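Local coordinates for neurotoxin (Clostridium botulinum, PDB 2QN0), which is the zinc protease light chain of botulinum neurotoxin type C1, thought to cleave two SNARE proteins, syntaxin and SNAP-25, and so block neurotransmitter release, at residues R100-E105 / A364-V369; F198-S203 / Q370-Y375; K292-Y297 / N345-L350; T381-N386 / L421-P426. One frame throughout, in Å; residues are numbered along the deposited sequence.

Contact 1 of 4, residues R100-E105 / A364-V369; sequences REIGEE and AKIYNV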
loop_
_atom_site.group_PDB
_atom_site.type_symbol
_atom_site.label_atom_id
_atom_site.label_comp_id
_atom_site.label_asym_id
_atom_site.label_seq_id
_atom_site.Cartn_x
_atom_site.Cartn_y
_atom_site.Cartn_z
ATOM N N ARG A 100 -4.281 -13.843 9.825
ATOM C CA ARG A 100 -3.285 -14.859 9.471
ATOM C C ARG A 100 -1.916 -14.334 9.892
ATOM O O ARG A 100 -1.672 -13.129 9.863
ATOM C CB ARG A 100 -3.273 -15.145 7.964
ATOM C CG ARG A 100 -4.622 -15.525 7.373
ATOM C CD ARG A 100 -5.300 -16.622 8.150
ATOM N NE ARG A 100 -6.693 -16.779 7.745
ATOM C CZ ARG A 100 -7.101 -17.473 6.689
ATOM N NH1 ARG A 100 -6.219 -18.093 5.915
ATOM N NH2 ARG A 100 -8.398 -17.549 6.410
ATOM N N GLU A 101 -1.018 -15.238 10.265
ATOM C CA GLU A 101 0.306 -14.836 10.721
ATOM C C GLU A 101 1.089 -13.940 9.768
ATOM O O GLU A 101 1.726 -12.982 10.204
ATOM C CB GLU A 101 1.147 -16.070 11.058
ATOM C CG GLU A 101 0.536 -16.949 12.135
ATOM C CD GLU A 101 1.513 -17.975 12.674
ATOM O OE1 GLU A 101 2.127 -18.700 11.863
ATOM O OE2 GLU A 101 1.664 -18.057 13.912
ATOM N N ILE A 102 1.057 -14.239 8.474
ATOM C CA ILE A 102 1.814 -13.422 7.535
ATOM C C ILE A 102 1.260 -12.001 7.478
ATOM O O ILE A 102 2.019 -11.038 7.356
ATOM C CB ILE A 102 1.840 -14.053 6.119
ATOM C CG1 ILE A 102 2.917 -13.362 5.276
ATOM C CG2 ILE A 102 0.470 -13.946 5.453
ATOM C CD1 ILE A 102 3.249 -14.092 3.987
ATOM N N GLY A 103 -0.060 -11.872 7.592
ATOM C CA GLY A 103 -0.680 -10.559 7.569
ATOM C C GLY A 103 -0.364 -9.794 8.841
ATOM O O GLY A 103 -0.177 -8.579 8.820
ATOM N N GLU A 104 -0.315 -10.503 9.962
ATOM C CA GLU A 104 0.009 -9.862 11.231
ATOM C C GLU A 104 1.435 -9.317 11.154
ATOM O O GLU A 104 1.715 -8.217 11.630
ATOM C CB GLU A 104 -0.104 -10.865 12.382
ATOM C CG GLU A 104 0.118 -10.240 13.750
ATOM C CD GLU A 104 0.080 -11.258 14.874
ATOM O OE1 GLU A 104 -0.869 -12.070 14.910
ATOM O OE2 GLU A 104 0.996 -11.241 15.723
ATOM N N GLU A 105 2.334 -10.085 10.545
ATOM C CA GLU A 105 3.728 -9.663 10.414
ATOM C C GLU A 105 3.836 -8.471 9.465
ATOM O O GLU A 105 4.604 -7.540 9.709
ATOM C CB GLU A 105 4.591 -10.825 9.908
ATOM C CG GLU A 105 6.085 -10.523 9.822
ATOM C CD GLU A 105 6.697 -10.127 11.162
ATOM O OE1 GLU A 105 6.280 -10.682 12.201
ATOM O OE2 GLU A 105 7.608 -9.271 11.173
ATOM N N ALA A 364 -2.611 -15.199 -1.614
ATOM C CA ALA A 364 -3.766 -15.922 -2.145
ATOM C C ALA A 364 -3.779 -17.362 -1.649
ATOM O O ALA A 364 -4.834 -17.903 -1.315
ATOM C CB ALA A 364 -3.759 -15.893 -3.676
ATOM N N LYS A 365 -2.605 -17.982 -1.600
ATOM C CA LYS A 365 -2.498 -19.356 -1.126
ATOM C C LYS A 365 -2.712 -19.432 0.383
ATOM O O LYS A 365 -3.462 -20.276 0.874
ATOM C CB LYS A 365 -1.118 -19.931 -1.464
ATOM C CG LYS A 365 -0.860 -20.091 -2.955
ATOM C CD LYS A 365 0.512 -20.699 -3.228
ATOM C CE LYS A 365 1.637 -19.786 -2.764
ATOM N NZ LYS A 365 2.981 -20.367 -3.053
ATOM N N ILE A 366 -2.058 -18.541 1.117
ATOM C CA ILE A 366 -2.163 -18.537 2.573
ATOM C C ILE A 366 -3.565 -18.240 3.105
ATOM O O ILE A 366 -4.017 -18.884 4.055
ATOM C CB ILE A 366 -1.144 -17.549 3.178
ATOM C CG1 ILE A 366 0.274 -18.042 2.867
ATOM C CG2 ILE A 366 -1.351 -17.427 4.690
ATOM C CD1 ILE A 366 1.366 -17.074 3.262
ATOM N N TYR A 367 -4.258 -17.281 2.500
ATOM C CA TYR A 367 -5.611 -16.935 2.941
ATOM C C TYR A 367 -6.663 -17.824 2.286
ATOM O O TYR A 367 -7.858 -17.666 2.523
ATOM C CB TYR A 367 -5.905 -15.464 2.641
ATOM C CG TYR A 367 -5.154 -14.513 3.550
ATOM C CD1 TYR A 367 -5.792 -13.893 4.627
ATOM C CD2 TYR A 367 -3.794 -14.267 3.361
ATOM C CE1 TYR A 367 -5.089 -13.051 5.497
ATOM C CE2 TYR A 367 -3.084 -13.432 4.222
ATOM C CZ TYR A 367 -3.735 -12.831 5.288
ATOM O OH TYR A 367 -3.024 -12.023 6.148
ATOM N N ASN A 368 -6.204 -18.753 1.455
ATOM C CA ASN A 368 -7.087 -19.690 0.768
ATOM C C ASN A 368 -8.236 -19.022 0.012
ATOM O O ASN A 368 -9.405 -19.333 0.239
ATOM C CB ASN A 368 -7.651 -20.701 1.771
ATOM C CG ASN A 368 -8.351 -21.861 1.094
ATOM O OD1 ASN A 368 -7.786 -22.515 0.214
ATOM N ND2 ASN A 368 -9.587 -22.130 1.504
ATOM N N VAL A 369 -7.898 -18.102 -0.885
ATOM C CA VAL A 369 -8.902 -17.420 -1.688
ATOM C C VAL A 369 -8.547 -17.556 -3.159
ATOM O O VAL A 369 -7.384 -17.770 -3.512
ATOM C CB VAL A 369 -8.994 -15.906 -1.354
ATOM C CG1 VAL A 369 -9.434 -15.716 0.094
ATOM C CG2 VAL A 369 -7.652 -15.224 -1.609
#
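R100 lies over one face of the Y367 ring. The guanidinium and ring planes are 17° apart, and the two side chains run past each other in opposite directions. CG of R100 stands anti to the carbonyl carbon (chi1 -54°), which takes the aliphatic part of the side chain over the ring. The bend at chi2 (-50°) then turns the guanidinium on toward the end of helix 360-366. NH1 of R100 comes within 3.0 Å of the carbonyl O of I366, near the guanidinium plane. OH of Y367 lies 3.1 Å from CA of G103. I102 meets I366 at about a right angle, with the two CD1 atoms 3.6 Å apart. Helix 360-366 closes here in a Schellman motif at N368. The contact joins the start of helix 101-112 to this helix end by an arginine-on-tyrosine overlap flanked by an isoleucine pair. NH2 of R100 and OH of Y367 each bond a carbonyl outside the segments, Q396 and I97, which probably steadies the overlap.

Contact 2 of 4, residues F198-S203 / Q370-Y375; sequences FMLTYS and QNRKIY
Y202 lays its ring against the backbone of N371 and R372, and this packing makes up most of the contact. The amide N of R372 sits over one ring face, 3.6 Å from CZ of Y202. CB of R372 adds a CH-pi contact, 4.3 Å from the ring centroid. At the ring edge, CG of Q370 lies 3.5 Å from OH of Y202. There is also van der Waals contact between L200 and R372: CD1 of L200 lies 3.6 Å from NH1 of R372, the side chains crossing at about a right angle. The polar links are mostly to other residues. R372 runs extended from CG to NE and forms a salt bridge with E360, which also accepts a bond from ND2 of N371. The R372 side chain touches H229, a zinc ligand, and lies about 6 Å from the zinc ion. The tyrosine therefore backs the main chain from which this arginine reaches the metal site, while the E360 salt bridge probably steadies its direction.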
loop_
_atom_site.group_PDB
_atom_site.type_symbol
_atom_site.label_atom_id
_atom_site.label_comp_id
_atom_site.label_asym_id
_atom_site.label_seq_id
_atom_site.Cartn_x
_atom_site.Cartn_y
_atom_site.Cartn_z
ATOM N N PHE A 198 -14.085 -1.975 -4.669
ATOM C CA PHE A 198 -14.237 -1.975 -6.125
ATOM C C PHE A 198 -13.291 -3.082 -6.574
ATOM O O PHE A 198 -12.081 -2.877 -6.678
ATOM C CB PHE A 198 -13.828 -0.621 -6.706
ATOM C CG PHE A 198 -14.864 0.451 -6.511
ATOM C CD1 PHE A 198 -15.831 0.685 -7.484
ATOM C CD2 PHE A 198 -14.898 1.200 -5.341
ATOM C CE1 PHE A 198 -16.820 1.652 -7.292
ATOM C CE2 PHE A 198 -15.883 2.168 -5.138
ATOM C CZ PHE A 198 -16.844 2.392 -6.117
ATOM N N MET A 199 -13.857 -4.258 -6.829
ATOM C CA MET A 199 -13.070 -5.432 -7.184
ATOM C C MET A 199 -12.888 -5.777 -8.654
ATOM O O MET A 199 -13.836 -5.788 -9.437
ATOM C CB MET A 199 -13.653 -6.655 -6.474
ATOM C CG MET A 199 -13.754 -6.505 -4.968
ATOM S SD MET A 199 -14.822 -7.765 -4.255
ATOM C CE MET A 199 -16.418 -6.919 -4.322
ATOM N N LEU A 200 -11.645 -6.087 -9.000
ATOM C CA LEU A 200 -11.274 -6.482 -10.348
ATOM C C LEU A 200 -11.795 -7.906 -10.552
ATOM O O LEU A 200 -11.808 -8.705 -9.611
ATOM C CB LEU A 200 -9.743 -6.425 -10.461
ATOM C CG LEU A 200 -8.953 -6.960 -11.657
ATOM C CD1 LEU A 200 -7.589 -6.266 -11.697
ATOM C CD2 LEU A 200 -8.785 -8.468 -11.542
ATOM N N THR A 201 -12.251 -8.218 -11.765
ATOM C CA THR A 201 -12.762 -9.555 -12.066
ATOM C C THR A 201 -11.893 -10.237 -13.119
ATOM O O THR A 201 -11.304 -9.572 -13.973
ATOM C CB THR A 201 -14.224 -9.501 -12.555
ATOM O OG1 THR A 201 -14.325 -8.613 -13.674
ATOM C CG2 THR A 201 -15.138 -9.002 -11.433
ATOM N N TYR A 202 -11.832 -11.564 -13.063
ATOM C CA TYR A 202 -10.989 -12.341 -13.973
ATOM C C TYR A 202 -11.493 -13.776 -14.108
ATOM O O TYR A 202 -12.349 -14.214 -13.337
ATOM C CB TYR A 202 -9.572 -12.373 -13.399
ATOM C CG TYR A 202 -9.578 -12.874 -11.968
ATOM C CD1 TYR A 202 -9.535 -14.242 -11.686
ATOM C CD2 TYR A 202 -9.777 -11.991 -10.906
ATOM C CE1 TYR A 202 -9.704 -14.718 -10.388
ATOM C CE2 TYR A 202 -9.950 -12.459 -9.601
ATOM C CZ TYR A 202 -9.919 -13.821 -9.353
ATOM O OH TYR A 202 -10.148 -14.294 -8.079
ATOM N N SER A 203 -10.949 -14.504 -15.084
ATOM C CA SER A 203 -11.302 -15.906 -15.300
ATOM C C SER A 203 -10.030 -16.761 -15.313
ATOM O O SER A 203 -10.086 -17.974 -15.105
ATOM C CB SER A 203 -12.073 -16.087 -16.614
ATOM O OG SER A 203 -11.323 -15.657 -17.734
ATOM N N GLN A 370 -9.556 -17.451 -4.014
ATOM C CA GLN A 370 -9.341 -17.520 -5.451
ATOM C C GLN A 370 -8.695 -16.193 -5.819
ATOM O O GLN A 370 -8.959 -15.176 -5.178
ATOM C CB GLN A 370 -10.684 -17.659 -6.179
ATOM C CG GLN A 370 -10.580 -17.768 -7.698
ATOM C CD GLN A 370 -9.813 -19.002 -8.140
ATOM O OE1 GLN A 370 -8.611 -19.118 -7.895
ATOM N NE2 GLN A 370 -10.509 -19.937 -8.792
ATOM N N ASN A 371 -7.846 -16.193 -6.840
ATOM C CA ASN A 371 -7.202 -14.957 -7.255
ATOM C C ASN A 371 -6.683 -15.071 -8.680
ATOM O O ASN A 371 -6.575 -16.169 -9.225
ATOM C CB ASN A 371 -6.046 -14.608 -6.305
ATOM C CG ASN A 371 -5.529 -13.193 -6.513
ATOM O OD1 ASN A 371 -6.312 -12.255 -6.657
ATOM N ND2 ASN A 371 -4.207 -13.030 -6.511
ATOM N N ARG A 372 -6.371 -13.928 -9.281
ATOM C CA ARG A 372 -5.848 -13.910 -10.638
ATOM C C ARG A 372 -4.558 -14.720 -10.660
ATOM O O ARG A 372 -3.792 -14.704 -9.699
ATOM C CB ARG A 372 -5.587 -12.466 -11.079
ATOM C CG ARG A 372 -4.732 -11.653 -10.111
ATOM C CD ARG A 372 -4.653 -10.192 -10.544
ATOM N NE ARG A 372 -3.962 -9.359 -9.560
ATOM C CZ ARG A 372 -3.834 -8.038 -9.658
ATOM N NH1 ARG A 372 -4.348 -7.395 -10.699
ATOM N NH2 ARG A 372 -3.197 -7.357 -8.709
ATOM N N LYS A 373 -4.327 -15.443 -11.750
ATOM C CA LYS A 373 -3.130 -16.262 -11.876
ATOM C C LYS A 373 -1.887 -15.412 -12.127
ATOM O O LYS A 373 -0.791 -15.753 -11.678
ATOM C CB LYS A 373 -3.306 -17.267 -13.012
ATOM C CG LYS A 373 -2.167 -18.264 -13.134
ATOM C CD LYS A 373 -2.466 -19.285 -14.217
ATOM C CE LYS A 373 -1.345 -20.300 -14.346
ATOM N NZ LYS A 373 -1.644 -21.289 -15.420
ATOM N N ILE A 374 -2.065 -14.317 -12.857
ATOM C CA ILE A 374 -0.969 -13.402 -13.167
ATOM C C ILE A 374 -1.441 -11.968 -12.990
ATOM O O ILE A 374 -2.639 -11.688 -13.049
ATOM C CB ILE A 374 -0.462 -13.570 -14.624
ATOM C CG1 ILE A 374 -1.641 -13.550 -15.596
ATOM C CG2 ILE A 374 0.346 -14.857 -14.750
ATOM C CD1 ILE A 374 -1.225 -13.527 -17.062
ATOM N N TYR A 375 -0.497 -11.060 -12.776
ATOM C CA TYR A 375 -0.830 -9.652 -12.591
ATOM C C TYR A 375 -1.559 -9.101 -13.818
ATOM O O TYR A 375 -2.464 -8.277 -13.695
ATOM C CB TYR A 375 0.444 -8.842 -12.338
ATOM C CG TYR A 375 0.194 -7.364 -12.150
ATOM C CD1 TYR A 375 -0.440 -6.883 -11.004
ATOM C CD2 TYR A 375 0.581 -6.444 -13.125
ATOM C CE1 TYR A 375 -0.683 -5.515 -10.834
ATOM C CE2 TYR A 375 0.346 -5.079 -12.963
ATOM C CZ TYR A 375 -0.287 -4.623 -11.814
ATOM O OH TYR A 375 -0.521 -3.276 -11.649
#

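Contact 3 of 4, residues K292-Y297 / N345-L350; sequences KALDYY and NKFVEL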
loop_
_atom_site.group_PDB
_atom_site.type_symbol
_atom_site.label_atom_id
_atom_site.label_comp_id
_atom_site.label_asym_id
_atom_site.label_seq_id
_atom_site.Cartn_x
_atom_site.Cartn_y
_atom_site.Cartn_z
ATOM N N LYS A 292 22.449 -3.609 -5.517
ATOM C CA LYS A 292 22.349 -2.162 -5.422
ATOM C C LYS A 292 21.757 -1.818 -4.050
ATOM O O LYS A 292 22.212 -0.894 -3.374
ATOM C CB LYS A 292 21.452 -1.627 -6.540
ATOM C CG LYS A 292 21.447 -0.118 -6.687
ATOM C CD LYS A 292 20.542 0.302 -7.841
ATOM C CE LYS A 292 20.552 1.807 -8.054
ATOM N NZ LYS A 292 21.899 2.313 -8.431
ATOM N N ALA A 293 20.746 -2.578 -3.640
ATOM C CA ALA A 293 20.107 -2.365 -2.343
ATOM C C ALA A 293 21.120 -2.619 -1.229
ATOM O O ALA A 293 21.186 -1.868 -0.256
ATOM C CB ALA A 293 18.903 -3.295 -2.187
ATOM N N LEU A 294 21.909 -3.678 -1.368
ATOM C CA LEU A 294 22.914 -3.986 -0.355
ATOM C C LEU A 294 23.900 -2.827 -0.208
ATOM O O LEU A 294 24.286 -2.478 0.911
ATOM C CB LEU A 294 23.663 -5.277 -0.714
ATOM C CG LEU A 294 24.783 -5.715 0.238
ATOM C CD1 LEU A 294 24.255 -5.840 1.665
ATOM C CD2 LEU A 294 25.349 -7.040 -0.236
ATOM N N ASP A 295 24.302 -2.222 -1.322
ATOM C CA ASP A 295 25.234 -1.096 -1.255
ATOM C C ASP A 295 24.596 0.090 -0.551
ATOM O O ASP A 295 25.266 0.810 0.193
ATOM C CB ASP A 295 25.701 -0.666 -2.649
ATOM C CG ASP A 295 26.713 -1.627 -3.247
ATOM O OD1 ASP A 295 27.546 -2.163 -2.485
ATOM O OD2 ASP A 295 26.686 -1.830 -4.480
ATOM N N TYR A 296 23.306 0.308 -0.788
ATOM C CA TYR A 296 22.617 1.409 -0.125
ATOM C C TYR A 296 22.537 1.114 1.371
ATOM O O TYR A 296 22.610 2.027 2.195
ATOM C CB TYR A 296 21.209 1.604 -0.703
ATOM C CG TYR A 296 21.178 2.363 -2.013
ATOM C CD1 TYR A 296 21.735 3.638 -2.117
ATOM C CD2 TYR A 296 20.560 1.821 -3.141
ATOM C CE1 TYR A 296 21.674 4.357 -3.315
ATOM C CE2 TYR A 296 20.493 2.529 -4.340
ATOM C CZ TYR A 296 21.050 3.794 -4.421
ATOM O OH TYR A 296 20.978 4.496 -5.602
ATOM N N TYR A 297 22.388 -0.160 1.722
ATOM C CA TYR A 297 22.319 -0.553 3.127
ATOM C C TYR A 297 23.671 -0.335 3.798
ATOM O O TYR A 297 23.738 0.067 4.958
ATOM C CB TYR A 297 21.897 -2.023 3.262
ATOM C CG TYR A 297 20.393 -2.239 3.309
ATOM C CD1 TYR A 297 19.525 -1.420 2.579
ATOM C CD2 TYR A 297 19.842 -3.267 4.076
ATOM C CE1 TYR A 297 18.137 -1.620 2.619
ATOM C CE2 TYR A 297 18.458 -3.479 4.117
ATOM C CZ TYR A 297 17.616 -2.652 3.388
ATOM O OH TYR A 297 16.256 -2.862 3.426
ATOM N N ASN A 345 24.380 -12.505 4.924
ATOM C CA ASN A 345 23.399 -13.565 5.133
ATOM C C ASN A 345 22.064 -12.995 5.600
ATOM O O ASN A 345 21.011 -13.341 5.065
ATOM C CB ASN A 345 23.921 -14.576 6.156
ATOM C CG ASN A 345 24.783 -15.651 5.520
ATOM O OD1 ASN A 345 25.531 -15.385 4.580
ATOM N ND2 ASN A 345 24.687 -16.871 6.034
ATOM N N LYS A 346 22.111 -12.121 6.599
ATOM C CA LYS A 346 20.896 -11.506 7.118
ATOM C C LYS A 346 20.232 -10.632 6.060
ATOM O O LYS A 346 19.002 -10.587 5.966
ATOM C CB LYS A 346 21.211 -10.675 8.364
ATOM C CG LYS A 346 21.381 -11.512 9.623
ATOM C CD LYS A 346 21.712 -10.642 10.824
ATOM C CE LYS A 346 21.555 -11.420 12.118
ATOM N NZ LYS A 346 22.376 -12.660 12.131
ATOM N N PHE A 347 21.039 -9.943 5.261
ATOM C CA PHE A 347 20.491 -9.087 4.215
ATOM C C PHE A 347 19.762 -9.909 3.158
ATOM O O PHE A 347 18.635 -9.592 2.772
ATOM C CB PHE A 347 21.592 -8.288 3.521
ATOM C CG PHE A 347 21.107 -7.533 2.321
ATOM C CD1 PHE A 347 20.450 -6.315 2.465
ATOM C CD2 PHE A 347 21.254 -8.066 1.044
ATOM C CE1 PHE A 347 19.946 -5.640 1.358
ATOM C CE2 PHE A 347 20.752 -7.403 -0.069
ATOM C CZ PHE A 347 20.096 -6.187 0.086
ATOM N N VAL A 348 20.419 -10.956 2.672
ATOM C CA VAL A 348 19.823 -11.804 1.651
ATOM C C VAL A 348 18.481 -12.366 2.103
ATOM O O VAL A 348 17.526 -12.413 1.326
ATOM C CB VAL A 348 20.769 -12.972 1.283
ATOM C CG1 VAL A 348 20.041 -13.991 0.420
ATOM C CG2 VAL A 348 21.975 -12.428 0.537
ATOM N N GLU A 349 18.414 -12.787 3.361
ATOM C CA GLU A 349 17.188 -13.345 3.914
ATOM C C GLU A 349 16.086 -12.288 3.947
ATOM O O GLU A 349 14.945 -12.555 3.568
ATOM C CB GLU A 349 17.446 -13.881 5.326
ATOM C CG GLU A 349 16.199 -14.371 6.045
ATOM C CD GLU A 349 16.497 -14.889 7.439
ATOM O OE1 GLU A 349 17.174 -14.175 8.209
ATOM O OE2 GLU A 349 16.048 -16.008 7.768
ATOM N N LEU A 350 16.435 -11.087 4.396
ATOM C CA LEU A 350 15.476 -9.989 4.464
ATOM C C LEU A 350 14.990 -9.607 3.070
ATOM O O LEU A 350 13.783 -9.478 2.829
ATOM C CB LEU A 350 16.118 -8.769 5.131
ATOM C CG LEU A 350 15.276 -7.488 5.158
ATOM C CD1 LEU A 350 13.976 -7.746 5.917
ATOM C CD2 LEU A 350 16.070 -6.368 5.823
#
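F347 projects from helix 344-357 onto helix 283-304, and this helix-helix packing is centred on its ring. The segment axes come within 11.1 Å and their directions differ by 126°, so these segments run closer to antiparallel than parallel. The tight part is the set of contacts around F347. L294 covers one face: its CD1 stands 3.8 Å from the F347 ring centroid in a CH-pi contact. CG of L294 is anti to the backbone N (chi1 178°), which brings the branch over the ring. The F347 edge points at the face of Y297 in an offset edge-to-face pair, with planes at 81° and centroids 5.2 Å apart. A293 meets the ring in its plane, its CB 3.9 Å from CZ of F347. L350, one turn on from F347, touches less closely, with its CD2 at the Y297 ring edge. Y297 is held from beyond the two segments as well: its OH bonds the O of Y239, and its ring meets Y330 edge-to-face. The far sides face outward: D295, N345, K346 and E349 are exposed and make no contact across the pair. The interface itself is buried and apolar. CZ of F347 lies 3.4 Å from the backbone N of L294.

Contact 4 of 4, residues T381-N386 / L421-P426; sequences TPVTAN and LRKVNP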
loop_
_atom_site.group_PDB
_atom_site.type_symbol
_atom_site.label_atom_id
_atom_site.label_comp_id
_atom_site.label_asym_id
_atom_site.label_seq_id
_atom_site.Cartn_x
_atom_site.Cartn_y
_atom_site.Cartn_z
ATOM N N THR A 381 -15.870 -6.746 -16.226
ATOM C CA THR A 381 -16.501 -5.630 -15.535
ATOM C C THR A 381 -16.282 -5.762 -14.034
ATOM O O THR A 381 -16.512 -6.822 -13.458
ATOM C CB THR A 381 -18.018 -5.572 -15.811
ATOM O OG1 THR A 381 -18.243 -5.550 -17.225
ATOM C CG2 THR A 381 -18.616 -4.311 -15.202
ATOM N N PRO A 382 -15.813 -4.687 -13.385
ATOM C CA PRO A 382 -15.567 -4.702 -11.941
ATOM C C PRO A 382 -16.871 -4.888 -11.171
ATOM O O PRO A 382 -17.941 -4.510 -11.652
ATOM C CB PRO A 382 -14.954 -3.325 -11.677
ATOM C CG PRO A 382 -14.343 -2.951 -12.991
ATOM C CD PRO A 382 -15.385 -3.406 -13.972
ATOM N N VAL A 383 -16.776 -5.474 -9.985
ATOM C CA VAL A 383 -17.951 -5.683 -9.147
ATOM C C VAL A 383 -17.694 -5.100 -7.766
ATOM O O VAL A 383 -16.560 -4.771 -7.419
ATOM C CB VAL A 383 -18.294 -7.190 -8.988
ATOM C CG1 VAL A 383 -18.682 -7.783 -10.336
ATOM C CG2 VAL A 383 -17.111 -7.945 -8.393
ATOM N N THR A 384 -18.757 -4.944 -6.989
ATOM C CA THR A 384 -18.618 -4.438 -5.636
ATOM C C THR A 384 -19.613 -5.187 -4.761
ATOM O O THR A 384 -20.386 -6.012 -5.252
ATOM C CB THR A 384 -18.865 -2.913 -5.559
ATOM O OG1 THR A 384 -18.503 -2.443 -4.254
ATOM C CG2 THR A 384 -20.329 -2.578 -5.826
ATOM N N ALA A 385 -19.576 -4.918 -3.464
ATOM C CA ALA A 385 -20.467 -5.587 -2.531
ATOM C C ALA A 385 -20.461 -4.835 -1.212
ATOM O O ALA A 385 -19.611 -3.976 -0.986
ATOM C CB ALA A 385 -20.005 -7.028 -2.311
ATOM N N ASN A 386 -21.420 -5.155 -0.347
ATOM C CA ASN A 386 -21.503 -4.517 0.960
ATOM C C ASN A 386 -20.659 -5.366 1.895
ATOM O O ASN A 386 -21.178 -6.200 2.641
ATOM C CB ASN A 386 -22.957 -4.481 1.433
ATOM C CG ASN A 386 -23.885 -3.886 0.395
ATOM O OD1 ASN A 386 -23.594 -2.840 -0.187
ATOM N ND2 ASN A 386 -25.012 -4.548 0.160
ATOM N N LEU A 421 -22.593 -10.111 -5.032
ATOM C CA LEU A 421 -21.654 -9.401 -5.894
ATOM C C LEU A 421 -22.427 -8.727 -7.020
ATOM O O LEU A 421 -23.213 -9.376 -7.710
ATOM C CB LEU A 421 -20.641 -10.382 -6.493
ATOM C CG LEU A 421 -19.762 -11.169 -5.520
ATOM C CD1 LEU A 421 -18.947 -12.208 -6.286
ATOM C CD2 LEU A 421 -18.843 -10.207 -4.773
ATOM N N ARG A 422 -22.214 -7.429 -7.209
ATOM C CA ARG A 422 -22.907 -6.713 -8.275
ATOM C C ARG A 422 -21.946 -5.910 -9.141
ATOM O O ARG A 422 -20.953 -5.377 -8.650
ATOM C CB ARG A 422 -23.973 -5.778 -7.688
ATOM C CG ARG A 422 -23.442 -4.760 -6.694
ATOM C CD ARG A 422 -24.528 -3.779 -6.256
ATOM N NE ARG A 422 -24.023 -2.803 -5.289
ATOM C CZ ARG A 422 -23.776 -3.070 -4.010
ATOM N NH1 ARG A 422 -23.992 -4.285 -3.525
ATOM N NH2 ARG A 422 -23.297 -2.122 -3.215
ATOM N N LYS A 423 -22.232 -5.837 -10.438
ATOM C CA LYS A 423 -21.382 -5.070 -11.338
ATOM C C LYS A 423 -21.474 -3.614 -10.906
ATOM O O LYS A 423 -22.530 -3.164 -10.460
ATOM C CB LYS A 423 -21.861 -5.210 -12.786
ATOM C CG LYS A 423 -21.723 -6.606 -13.367
ATOM C CD LYS A 423 -22.126 -6.624 -14.835
ATOM C CE LYS A 423 -22.163 -8.041 -15.385
ATOM N NZ LYS A 423 -20.854 -8.730 -15.245
ATOM N N VAL A 424 -20.372 -2.879 -11.023
ATOM C CA VAL A 424 -20.369 -1.473 -10.638
ATOM C C VAL A 424 -21.197 -0.664 -11.631
ATOM O O VAL A 424 -21.485 -1.133 -12.732
ATOM C CB VAL A 424 -18.931 -0.897 -10.601
ATOM C CG1 VAL A 424 -18.076 -1.692 -9.624
ATOM C CG2 VAL A 424 -18.324 -0.919 -11.997
ATOM N N ASN A 425 -21.587 0.545 -11.237
ATOM C CA ASN A 425 -22.370 1.417 -12.111
ATOM C C ASN A 425 -21.646 1.560 -13.450
ATOM O O ASN A 425 -20.483 1.954 -13.496
ATOM C CB ASN A 425 -22.543 2.794 -11.467
ATOM C CG ASN A 425 -23.269 2.728 -10.136
ATOM O OD1 ASN A 425 -24.420 2.295 -10.063
ATOM N ND2 ASN A 425 -22.598 3.159 -9.073
ATOM N N PRO A 426 -22.332 1.246 -14.560
ATOM C CA PRO A 426 -21.731 1.340 -15.894
ATOM C C PRO A 426 -21.414 2.754 -16.375
ATOM O O PRO A 426 -20.489 2.951 -17.164
ATOM C CB PRO A 426 -22.762 0.646 -16.778
ATOM C CG PRO A 426 -24.051 0.998 -16.107
ATOM C CD PRO A 426 -23.727 0.778 -14.645
HETATM O O HOH W 1 -18.311 -8.657 -14.291
HETATM O O HOH W 2 -18.442 -9.018 -16.847
#
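R422 passes its side chain across T384, whose CG2 sits over one face of the guanidinium, 3.7 Å from NE of R422. The extended chain and the turn at chi4 (-75°) bring NH2 of R422 to OD1 of N386, a hydrogen bond of 3.1 Å. The NH2 lies above the amide carbonyl plane of N386, not on a lone pair. Under these side chains, T384 and R422 form an antiparallel hydrogen-bonded pair, with the N of T384 2.8 Å from the O of R422. V383 and K423 are the adjoining non-hydrogen-bonded pair. Beyond them the N of V424 bonds the O of P382 at 3.0 Å, and CG1 of V424 packs on the proline CB. A water links NZ of K423 to the O of T381. The two short strands form a small antiparallel sheet. V383 and L421 rest on C220 of strand 219-220, V383 pairs its backbone with M199, and F399 packs against A385 and L421.

In the fold
Contacts 1, 2 and 4 follow one course of the chain. It leaves helix 360-366 in contact 1, passes through the loop of contact 2 and enters strand 383-384 of contact 4. Contacts 1 and 2 have centres about 17 Å apart, and they touch through A364 and N371. Their segments alternate along the chain. Contacts 2 and 4 have centres about 14 Å apart and are joined by backbone bonding between M199 and V383. Contact 3 is nested inside the loops closed by contacts 1 and 2, on helices 283-304 and 344-357. Its centre lies about 43 Å from that of contact 4, across the chain's centre. Contacts 1 and 2 tie the end of helix 360-366 and the loop after it back to earlier parts of the chain, and contact 2 lies beside the zinc site.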